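Local atomic coordinates of SusD superfamily protein (Bacteroides fragilis, PDB entry 3L22), a protein that probably binds glycans at the outer membrane of the bacterium and binds zinc ions. Residues Q430-L433 / L434-D438; D83-T86 / Y87-A91; D186-V189 / N190-T193; D235-L238 / I239-P243. One frame throughout, in Å; residues are numbered along the deposited sequence.

How the contacts relate
Contacts 1 and 2 belong together. Val431 and Glu432 of 430-438 pack and hydrogen-bond onto Trp85 and Thr86 of helix 79-103, so the last helix of the chain is fastened to an early one; both contacts are partly buried, contact 1 through a buried acid and amide, contact 2 through ring packing. Contacts 3 and 4 lie apart from them: the centre of contact 4 is about 43 Å from that of contact 1. Although the nearest atoms of 3 and 4 are about 6 Å apart, these two do not touch. Contact 3 is a surface loop dominated by carboxylates and zinc. Contact 4, partly buried, is a turn built on hydroxyl, carboxylate and ammonium groups with a buried tyrosine.

Contact 1: residues Q430-L433 / L434-D438; sequences QVEL and LLNKD
Glu432 O takes two backbone donors from the residues that follow, Leu435 N at 3.0 Å and Asn436 N at 2.8 Å, while two residues earlier in the chain Leu434 N bonds to Gln430 O. The two donors on Glu432 O come from different directions: Asn436 N lies almost in line with the C=O bond, whereas Leu435 N stands above the carbonyl plane and bonds less straight, with an N-H...O angle of 135°.

Glu432 and Asn436 also meet through their side chains. Glu432 OE2 receives Asn436 ND2 at 2.8 Å, on the anti side of the carboxylate and slightly out of its plane; the oxygen lies close to the amide plane, yet carboxylate and amide are turned 80° against each other. Glu432 reaches this position because a turn about CB-CG (chi2 70°) folds the carboxylate back toward Asn436 CB. Asn436 OD1 in turn accepts from Asp438 N at 3.0 Å, an Asx turn in the chain leaving the helix. The other ND2 partner is Met163 O, and the carboxylate is further held by Arg151 at OE2 and by Trp85 NE1 at OE1, so this buried acid is probably kept ionised.

On another side of the helix the amide of Gln430 lies against the branch of Leu434, Gln430 NE2 coming within 3.4 Å of Leu434 CD2. A water donates to both Leu433 O and Asn436 O, at 2.7 and 2.8 Å, and so bridges the last turn to the chain that leaves it.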
loop_
_atom_site.group_PDB
_atom_site.type_symbol
_atom_site.label_atom_id
_atom_site.label_comp_id
_atom_site.label_asym_id
_atom_site.label_seq_id
_atom_site.Cartn_x
_atom_site.Cartn_y
_atom_site.Cartn_z
ATOM N N GLN A 430 17.696 6.110 13.411
ATOM C CA GLN A 430 19.096 6.055 13.859
ATOM C C GLN A 430 20.024 5.261 12.923
ATOM O O GLN A 430 21.178 5.654 12.759
ATOM C CB GLN A 430 19.178 5.468 15.273
ATOM C CG GLN A 430 20.586 5.367 15.906
ATOM C CD GLN A 430 21.254 6.728 16.168
ATOM O OE1 GLN A 430 20.697 7.803 15.877
ATOM N NE2 GLN A 430 22.455 6.679 16.743
ATOM N N VAL A 431 19.533 4.173 12.313
ATOM C CA VAL A 431 20.383 3.406 11.382
ATOM C C VAL A 431 20.929 4.298 10.267
ATOM O O VAL A 431 22.090 4.209 9.920
ATOM C CB VAL A 431 19.685 2.160 10.771
ATOM C CG1 VAL A 431 19.491 1.113 11.822
ATOM C CG2 VAL A 431 18.356 2.518 10.096
ATOM N N GLU A 432 20.105 5.200 9.745
ATOM C CA GLU A 432 20.554 6.146 8.737
ATOM C C GLU A 432 21.430 7.252 9.338
ATOM O O GLU A 432 22.487 7.609 8.766
ATOM C CB GLU A 432 19.338 6.753 8.026
ATOM C CG GLU A 432 19.631 7.733 6.890
ATOM C CD GLU A 432 20.219 7.101 5.625
ATOM O OE1 GLU A 432 20.263 5.867 5.516
ATOM O OE2 GLU A 432 20.619 7.865 4.722
ATOM N N LEU A 433 21.016 7.791 10.482
ATOM C CA LEU A 433 21.709 8.939 11.075
ATOM C C LEU A 433 23.167 8.624 11.398
ATOM O O LEU A 433 24.018 9.504 11.293
ATOM C CB LEU A 433 20.985 9.430 12.336
ATOM C CG LEU A 433 19.550 9.986 12.216
ATOM C CD1 LEU A 433 19.127 10.431 13.623
ATOM C CD2 LEU A 433 19.461 11.136 11.216
ATOM N N LEU A 434 23.453 7.372 11.758
ATOM C CA LEU A 434 24.819 6.926 12.036
ATOM C C LEU A 434 25.719 6.971 10.800
ATOM O O LEU A 434 26.871 7.313 10.914
ATOM C CB LEU A 434 24.829 5.508 12.642
ATOM C CG LEU A 434 24.347 5.369 14.108
ATOM C CD1 LEU A 434 24.039 3.906 14.458
ATOM C CD2 LEU A 434 25.367 5.962 15.099
ATOM N N LEU A 435 25.171 6.666 9.630
ATOM C CA LEU A 435 25.951 6.539 8.392
ATOM C C LEU A 435 25.889 7.748 7.462
ATOM O O LEU A 435 26.784 7.898 6.635
ATOM C CB LEU A 435 25.439 5.342 7.583
ATOM C CG LEU A 435 25.563 3.968 8.226
ATOM C CD1 LEU A 435 24.843 2.952 7.341
ATOM C CD2 LEU A 435 27.024 3.598 8.444
ATOM N N ASN A 436 24.841 8.570 7.543
ATOM C CA ASN A 436 24.637 9.644 6.572
ATOM C C ASN A 436 24.861 11.018 7.222
ATOM O O ASN A 436 23.967 11.563 7.864
ATOM C CB ASN A 436 23.230 9.508 5.973
ATOM C CG ASN A 436 22.929 10.543 4.882
ATOM O OD1 ASN A 436 23.702 11.491 4.663
ATOM N ND2 ASN A 436 21.784 10.357 4.177
ATOM N N LYS A 437 26.038 11.601 7.019
ATOM C CA LYS A 437 26.353 12.897 7.644
ATOM C C LYS A 437 25.670 14.057 6.985
ATOM O O LYS A 437 25.662 15.128 7.572
ATOM C CB LYS A 437 27.860 13.204 7.640
ATOM C CG LYS A 437 28.770 12.063 8.110
ATOM C CD LYS A 437 28.284 11.417 9.431
ATOM C CE LYS A 437 29.203 10.248 9.867
ATOM N NZ LYS A 437 29.356 10.230 11.352
ATOM N N ASP A 438 25.138 13.875 5.776
ATOM C CA ASP A 438 24.426 14.939 5.063
ATOM C C ASP A 438 22.913 14.831 5.189
ATOM O O ASP A 438 22.198 15.518 4.471
ATOM C CB ASP A 438 24.792 14.948 3.569
ATOM C CG ASP A 438 26.259 15.244 3.314
ATOM O OD1 ASP A 438 26.970 15.693 4.239
ATOM O OD2 ASP A 438 26.707 15.018 2.162
HETATM O O HOH W 1 23.811 12.132 10.576
#

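Contact 2: residues D83-T86 / Y87-A91; sequences DTWT and YAYLA
Trp85 and Tyr89, one helical turn apart, set their rings obliquely: the planes meet at 47° and the centroid of the five-membered indole ring is 4.8 Å from that of the phenol. Tyr89 brings one corner, CE2, over a face of the indole near its rim, 3.4 Å from Trp85 CE2. With CG swung opposite the backbone N (chi1 -168°), the tryptophan stands out from the helix and turns that face toward Tyr89 on the next turn. The neighbouring Tyr89 CD2 lies 3.4 Å from Trp85 O, which is near the plane of the phenol ring and accepts Tyr89 N at 3.0 Å.

A second aromatic, Tyr87, is placed differently. Thr86 runs beside it in the same direction and lays CG2 over one face, 4.1 Å from Tyr87 CE1, while Asp83 O lies at the ring edge, 3.3 Å from Tyr87 CD1. Asp83 O also accepts Tyr87 N at 2.9 Å, one of four successive i to i+4 bonds that establish this part of helix 79-103 as alpha-helical.

The oblique pair itself meets mainly through ring carbons, with Tyr89 CE2 against Trp85 CE2 and CZ2. Its polar ends are engaged by other parts of the fold, the indole N-H by helix 430-435 and Tyr89 OH by Pro149 O, so apolar ring packing is combined with polar ties that fasten this face of the helix to its surroundings.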
loop_
_atom_site.group_PDB
_atom_site.type_symbol
_atom_site.label_atom_id
_atom_site.label_comp_id
_atom_site.label_asym_id
_atom_site.label_seq_id
_atom_site.Cartn_x
_atom_site.Cartn_y
_atom_site.Cartn_z
ATOM N N ASP A 83 13.571 -1.211 10.480
ATOM C CA ASP A 83 13.323 -2.279 9.527
ATOM C C ASP A 83 12.730 -1.778 8.218
ATOM O O ASP A 83 13.168 -2.207 7.169
ATOM C CB ASP A 83 12.400 -3.346 10.088
ATOM C CG ASP A 83 13.016 -4.124 11.285
ATOM O OD1 ASP A 83 14.234 -4.014 11.575
ATOM O OD2 ASP A 83 12.213 -4.824 11.951
ATOM N N THR A 84 11.741 -0.887 8.276
ATOM C CA THR A 84 11.160 -0.367 7.058
ATOM C C THR A 84 12.236 0.309 6.218
ATOM O O THR A 84 12.340 0.074 5.013
ATOM C CB THR A 84 10.034 0.632 7.353
ATOM O OG1 THR A 84 8.984 -0.049 8.061
ATOM C CG2 THR A 84 9.516 1.251 6.032
ATOM N N TRP A 85 13.033 1.150 6.879
ATOM C CA TRP A 85 14.138 1.858 6.240
ATOM C C TRP A 85 15.168 0.898 5.618
ATOM O O TRP A 85 15.445 0.960 4.417
ATOM C CB TRP A 85 14.828 2.778 7.258
ATOM C CG TRP A 85 15.770 3.739 6.639
ATOM C CD1 TRP A 85 17.092 3.535 6.391
ATOM C CD2 TRP A 85 15.473 5.069 6.175
ATOM N NE1 TRP A 85 17.631 4.637 5.787
ATOM C CE2 TRP A 85 16.666 5.599 5.650
ATOM C CE3 TRP A 85 14.311 5.847 6.130
ATOM C CZ2 TRP A 85 16.745 6.883 5.101
ATOM C CZ3 TRP A 85 14.386 7.118 5.598
ATOM C CH2 TRP A 85 15.612 7.632 5.101
ATOM N N THR A 86 15.747 0.047 6.455
ATOM C CA THR A 86 16.768 -0.869 6.025
ATOM C C THR A 86 16.283 -1.747 4.878
ATOM O O THR A 86 16.967 -1.831 3.869
ATOM C CB THR A 86 17.244 -1.735 7.195
ATOM O OG1 THR A 86 17.775 -0.866 8.204
ATOM C CG2 THR A 86 18.361 -2.741 6.764
ATOM N N TYR A 87 15.082 -2.338 4.982
ATOM C CA TYR A 87 14.665 -3.296 3.937
ATOM C C TYR A 87 14.133 -2.637 2.663
ATOM O O TYR A 87 14.306 -3.216 1.591
ATOM C CB TYR A 87 13.769 -4.423 4.513
ATOM C CG TYR A 87 14.634 -5.298 5.383
ATOM C CD1 TYR A 87 14.799 -5.029 6.738
ATOM C CD2 TYR A 87 15.366 -6.333 4.831
ATOM C CE1 TYR A 87 15.659 -5.786 7.513
ATOM C CE2 TYR A 87 16.237 -7.080 5.585
ATOM C CZ TYR A 87 16.365 -6.808 6.914
ATOM O OH TYR A 87 17.195 -7.554 7.662
ATOM N N ALA A 88 13.521 -1.453 2.769
ATOM C CA ALA A 88 13.178 -0.674 1.592
ATOM C C ALA A 88 14.443 -0.320 0.803
ATOM O O ALA A 88 14.465 -0.503 -0.394
ATOM C CB ALA A 88 12.370 0.612 1.935
ATOM N N TYR A 89 15.472 0.192 1.476
ATOM C CA TYR A 89 16.702 0.587 0.790
ATOM C C TYR A 89 17.477 -0.610 0.273
ATOM O O TYR A 89 18.104 -0.490 -0.788
ATOM C CB TYR A 89 17.595 1.547 1.653
ATOM C CG TYR A 89 17.130 2.988 1.511
ATOM C CD1 TYR A 89 17.366 3.702 0.327
ATOM C CD2 TYR A 89 16.381 3.605 2.501
ATOM C CE1 TYR A 89 16.873 4.985 0.154
ATOM C CE2 TYR A 89 15.925 4.900 2.357
ATOM C CZ TYR A 89 16.163 5.591 1.183
ATOM O OH TYR A 89 15.695 6.879 1.048
ATOM N N LEU A 90 17.435 -1.749 0.984
ATOM C CA LEU A 90 17.984 -2.979 0.432
ATOM C C LEU A 90 17.286 -3.368 -0.868
ATOM O O LEU A 90 17.934 -3.696 -1.857
ATOM C CB LEU A 90 17.882 -4.170 1.388
ATOM C CG LEU A 90 18.982 -4.332 2.420
ATOM C CD1 LEU A 90 18.546 -5.412 3.477
ATOM C CD2 LEU A 90 20.367 -4.681 1.720
ATOM N N ALA A 91 15.967 -3.361 -0.863
ATOM C CA ALA A 91 15.199 -3.615 -2.089
ATOM C C ALA A 91 15.591 -2.616 -3.212
ATOM O O ALA A 91 15.817 -3.005 -4.351
ATOM C CB ALA A 91 13.690 -3.544 -1.789
#

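Contact 3: residues D186-V189 / N190-T193; sequences DTEV and NTYT. With ZN (zinc ion), chain E.
Glu188 and Thr191 meet because their first torsions turn polar groups into the bend between them: Glu188 CG lies opposite the carbonyl carbon (chi1 -68°) and its chain then runs extended, while Thr191 OG1 sits between its own backbone N and carbonyl carbon (chi1 66°). The side chains cross at about a right angle, and Thr191 OG1 donates to Glu188 OE1 at 2.7 Å, using the anti lone pair of that oxygen.

The other carboxylate oxygen, Glu188 OE2, binds zinc at 2.1 Å. Asp186 OD1 completes the pair of protein ligands from this loop at 2.0 Å, whereas Asp186 OD2 stands 3.3 Å from the metal, which makes the aspartate monodentate. That second oxygen is occupied otherwise: a water donates to Asp186 OD2 and to Thr193 O, both at 2.8 Å, and Glu188 N makes a weak bond to it at 3.4 Å. Thr191 is thus a second-shell group that, together with the metal bond, helps hold the Glu188 carboxylate in its rotation, and the water ties the other ligand to the start of the helix.

Thr191 OG1 has a further role, accepting from Gly194 N. The arrangement is that of an N-cap at the head of helix 192-196, joined through one hydroxyl to a surface zinc site that Asp186 and Glu188 share with one additional ligand atom.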
loop_
_atom_site.group_PDB
_atom_site.type_symbol
_atom_site.label_atom_id
_atom_site.label_comp_id
_atom_site.label_asym_id
_atom_site.label_seq_id
_atom_site.Cartn_x
_atom_site.Cartn_y
_atom_site.Cartn_z
ATOM N N ASP A 186 3.578 -6.770 -18.948
ATOM C CA ASP A 186 2.503 -7.754 -19.216
ATOM C C ASP A 186 1.108 -7.179 -18.892
ATOM O O ASP A 186 0.993 -6.153 -18.212
ATOM C CB ASP A 186 2.769 -8.982 -18.338
ATOM C CG ASP A 186 1.881 -10.162 -18.670
ATOM O OD1 ASP A 186 1.732 -10.417 -19.879
ATOM O OD2 ASP A 186 1.337 -10.799 -17.711
ATOM N N THR A 187 0.067 -7.821 -19.415
ATOM C CA THR A 187 -1.309 -7.403 -19.247
ATOM C C THR A 187 -2.276 -8.509 -18.837
ATOM O O THR A 187 -3.460 -8.345 -19.026
ATOM C CB THR A 187 -1.847 -6.778 -20.559
ATOM O OG1 THR A 187 -1.790 -7.773 -21.570
ATOM C CG2 THR A 187 -0.997 -5.555 -21.020
ATOM N N GLU A 188 -1.798 -9.615 -18.278
ATOM C CA GLU A 188 -2.642 -10.775 -18.011
ATOM C C GLU A 188 -3.526 -10.510 -16.774
ATOM O O GLU A 188 -3.096 -9.862 -15.862
ATOM C CB GLU A 188 -1.787 -12.016 -17.743
ATOM C CG GLU A 188 -1.022 -12.507 -18.942
ATOM C CD GLU A 188 -0.046 -13.602 -18.589
ATOM O OE1 GLU A 188 -0.274 -14.384 -17.640
ATOM O OE2 GLU A 188 0.949 -13.726 -19.311
ATOM N N VAL A 189 -4.751 -11.000 -16.804
ATOM C CA VAL A 189 -5.728 -10.890 -15.748
ATOM C C VAL A 189 -5.965 -12.308 -15.260
ATOM O O VAL A 189 -6.009 -13.210 -16.056
ATOM C CB VAL A 189 -7.070 -10.328 -16.270
ATOM C CG1 VAL A 189 -8.200 -10.478 -15.200
ATOM C CG2 VAL A 189 -6.904 -8.853 -16.707
ATOM N N ASN A 190 -6.094 -12.500 -13.948
ATOM C CA ASN A 190 -6.416 -13.804 -13.359
ATOM C C ASN A 190 -5.430 -14.953 -13.701
ATOM O O ASN A 190 -5.846 -16.082 -13.988
ATOM C CB ASN A 190 -7.841 -14.200 -13.776
ATOM C CG ASN A 190 -8.462 -15.238 -12.840
ATOM O OD1 ASN A 190 -8.135 -15.281 -11.667
ATOM N ND2 ASN A 190 -9.321 -16.093 -13.378
ATOM N N THR A 191 -4.137 -14.663 -13.710
ATOM C CA THR A 191 -3.103 -15.708 -13.749
ATOM C C THR A 191 -2.105 -15.395 -12.634
ATOM O O THR A 191 -1.966 -14.235 -12.236
ATOM C CB THR A 191 -2.370 -15.738 -15.091
ATOM O OG1 THR A 191 -1.609 -14.518 -15.250
ATOM C CG2 THR A 191 -3.379 -15.893 -16.274
ATOM N N TYR A 192 -1.427 -16.423 -12.112
ATOM C CA TYR A 192 -0.362 -16.226 -11.105
ATOM C C TYR A 192 0.621 -15.138 -11.536
ATOM O O TYR A 192 0.933 -14.218 -10.782
ATOM C CB TYR A 192 0.380 -17.539 -10.896
ATOM C CG TYR A 192 1.585 -17.416 -9.990
ATOM C CD1 TYR A 192 1.446 -17.478 -8.626
ATOM C CD2 TYR A 192 2.864 -17.250 -10.515
ATOM C CE1 TYR A 192 2.536 -17.366 -7.796
ATOM C CE2 TYR A 192 3.965 -17.125 -9.706
ATOM C CZ TYR A 192 3.793 -17.178 -8.350
ATOM O OH TYR A 192 4.861 -17.088 -7.530
ATOM N N THR A 193 1.122 -15.240 -12.762
ATOM C CA THR A 193 2.132 -14.298 -13.251
ATOM C C THR A 193 1.578 -12.885 -13.423
ATOM O O THR A 193 2.288 -11.888 -13.144
ATOM C CB THR A 193 2.752 -14.797 -14.536
ATOM O OG1 THR A 193 3.249 -16.126 -14.308
ATOM C CG2 THR A 193 3.919 -13.917 -14.942
HETATM ZN ZN ZN E . 1.526 -12.255 -20.663
HETATM O O HOH W 2 2.962 -10.410 -15.471
#

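Contact 4: residues D235-L238 / I239-P243; sequences DVTL and IYKAP
Thr237 OG1 is held between two charged groups: it accepts from Lys241 NZ at 2.9 Å, the lysine reaching across the turn in an extended chain, and donates to Asp235 OD1 at 2.6 Å. This makes the hydroxyl a relay between ammonium and carboxylate. Asp235 OD1 is gripped a second time by Thr237 N, at 2.8 Å; the hydroxyl comes in on the syn side of the carboxylate oxygen, 18° out of the plane, and the amide on the anti side. Lys241 NZ stays 4.9 Å from Asp235 OD2, too far for a salt bridge, though the opposite charges probably still attract through space.

The Thr237 N bond closes an Asx turn at the head of a type I beta turn from Asp235 to Leu238, which leads into a short 3-10 segment. There Tyr240 N bonds to Thr237 O at 3.2 Å, approaching from above the carbonyl plane.

The Tyr240 ring folds back beside the turn, CE2 lying 3.4 Å from Val236 O, which meets the ring near its plane at the edge. Ile239 CG1 sits over the centre of one ring face. A water links Val236 O to Tyr240 OH, donating to both, and the phenol oxygen is also hydrogen-bonded to Glu392, while Phe312 meets the ring edge-to-face.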
loop_
_atom_site.group_PDB
_atom_site.type_symbol
_atom_site.label_atom_id
_atom_site.label_comp_id
_atom_site.label_asym_id
_atom_site.label_seq_id
_atom_site.Cartn_x
_atom_site.Cartn_y
_atom_site.Cartn_z
ATOM N N ASP A 235 -18.524 -12.609 -4.610
ATOM C CA ASP A 235 -18.043 -13.193 -3.357
ATOM C C ASP A 235 -16.821 -12.381 -2.909
ATOM O O ASP A 235 -15.752 -12.469 -3.523
ATOM C CB ASP A 235 -17.688 -14.664 -3.606
ATOM C CG ASP A 235 -17.169 -15.404 -2.354
ATOM O OD1 ASP A 235 -16.774 -14.821 -1.320
ATOM O OD2 ASP A 235 -17.140 -16.640 -2.430
ATOM N N VAL A 236 -16.948 -11.659 -1.803
ATOM C CA VAL A 236 -15.837 -10.820 -1.289
ATOM C C VAL A 236 -14.724 -11.612 -0.560
ATOM O O VAL A 236 -13.750 -11.011 -0.132
ATOM C CB VAL A 236 -16.383 -9.720 -0.353
ATOM C CG1 VAL A 236 -17.455 -8.878 -1.093
ATOM C CG2 VAL A 236 -16.937 -10.331 0.977
ATOM N N THR A 237 -14.882 -12.932 -0.380
ATOM C CA THR A 237 -13.911 -13.750 0.356
ATOM C C THR A 237 -12.845 -14.416 -0.539
ATOM O O THR A 237 -11.899 -15.011 -0.027
ATOM C CB THR A 237 -14.597 -14.833 1.216
ATOM O OG1 THR A 237 -15.141 -15.854 0.386
ATOM C CG2 THR A 237 -15.754 -14.217 2.090
ATOM N N LEU A 238 -12.987 -14.311 -1.856
ATOM C CA LEU A 238 -12.165 -15.118 -2.775
ATOM C C LEU A 238 -10.674 -14.897 -2.619
ATOM O O LEU A 238 -9.904 -15.850 -2.633
ATOM C CB LEU A 238 -12.567 -14.895 -4.225
ATOM C CG LEU A 238 -13.955 -15.350 -4.650
ATOM C CD1 LEU A 238 -14.186 -14.832 -6.088
ATOM C CD2 LEU A 238 -14.099 -16.894 -4.538
ATOM N N ILE A 239 -10.279 -13.655 -2.414
ATOM C CA ILE A 239 -8.865 -13.308 -2.460
ATOM C C ILE A 239 -8.091 -13.720 -1.210
ATOM O O ILE A 239 -6.864 -13.672 -1.254
ATOM C CB ILE A 239 -8.599 -11.820 -2.760
ATOM C CG1 ILE A 239 -9.155 -10.884 -1.673
ATOM C CG2 ILE A 239 -9.165 -11.446 -4.114
ATOM C CD1 ILE A 239 -8.740 -9.397 -1.884
ATOM N N TYR A 240 -8.791 -14.139 -0.139
ATOM C CA TYR A 240 -8.147 -14.556 1.103
ATOM C C TYR A 240 -8.048 -16.083 1.238
ATOM O O TYR A 240 -7.614 -16.572 2.270
ATOM C CB TYR A 240 -8.879 -13.961 2.337
ATOM C CG TYR A 240 -9.235 -12.510 2.136
ATOM C CD1 TYR A 240 -8.281 -11.498 2.275
ATOM C CD2 TYR A 240 -10.504 -12.151 1.753
ATOM C CE1 TYR A 240 -8.612 -10.142 2.049
ATOM C CE2 TYR A 240 -10.833 -10.819 1.524
ATOM C CZ TYR A 240 -9.898 -9.823 1.657
ATOM O OH TYR A 240 -10.309 -8.523 1.372
ATOM N N LYS A 241 -8.474 -16.823 0.219
ATOM C CA LYS A 241 -8.362 -18.276 0.205
ATOM C C LYS A 241 -7.868 -18.768 -1.146
ATOM O O LYS A 241 -7.882 -18.020 -2.133
ATOM C CB LYS A 241 -9.662 -18.916 0.590
ATOM C CG LYS A 241 -10.885 -18.554 -0.240
ATOM C CD LYS A 241 -12.109 -18.933 0.669
ATOM C CE LYS A 241 -13.487 -18.644 0.091
ATOM N NZ LYS A 241 -14.539 -18.535 1.275
ATOM N N ALA A 242 -7.396 -20.007 -1.160
ATOM C CA ALA A 242 -6.784 -20.604 -2.355
ATOM C C ALA A 242 -7.655 -20.292 -3.581
ATOM O O ALA A 242 -8.880 -20.483 -3.520
ATOM C CB ALA A 242 -6.614 -22.174 -2.178
ATOM N N PRO A 243 -7.037 -19.862 -4.700
ATOM C CA PRO A 243 -5.607 -19.710 -4.998
ATOM C C PRO A 243 -5.009 -18.351 -4.606
ATOM O O PRO A 243 -3.871 -18.067 -4.978
ATOM C CB PRO A 243 -5.551 -19.900 -6.513
ATOM C CG PRO A 243 -6.871 -19.339 -7.014
ATOM C CD PRO A 243 -7.855 -19.753 -5.916
HETATM O O HOH W 3 -12.727 -8.419 -0.213
HETATM O O HOH W 4 -10.468 -18.103 -3.911
#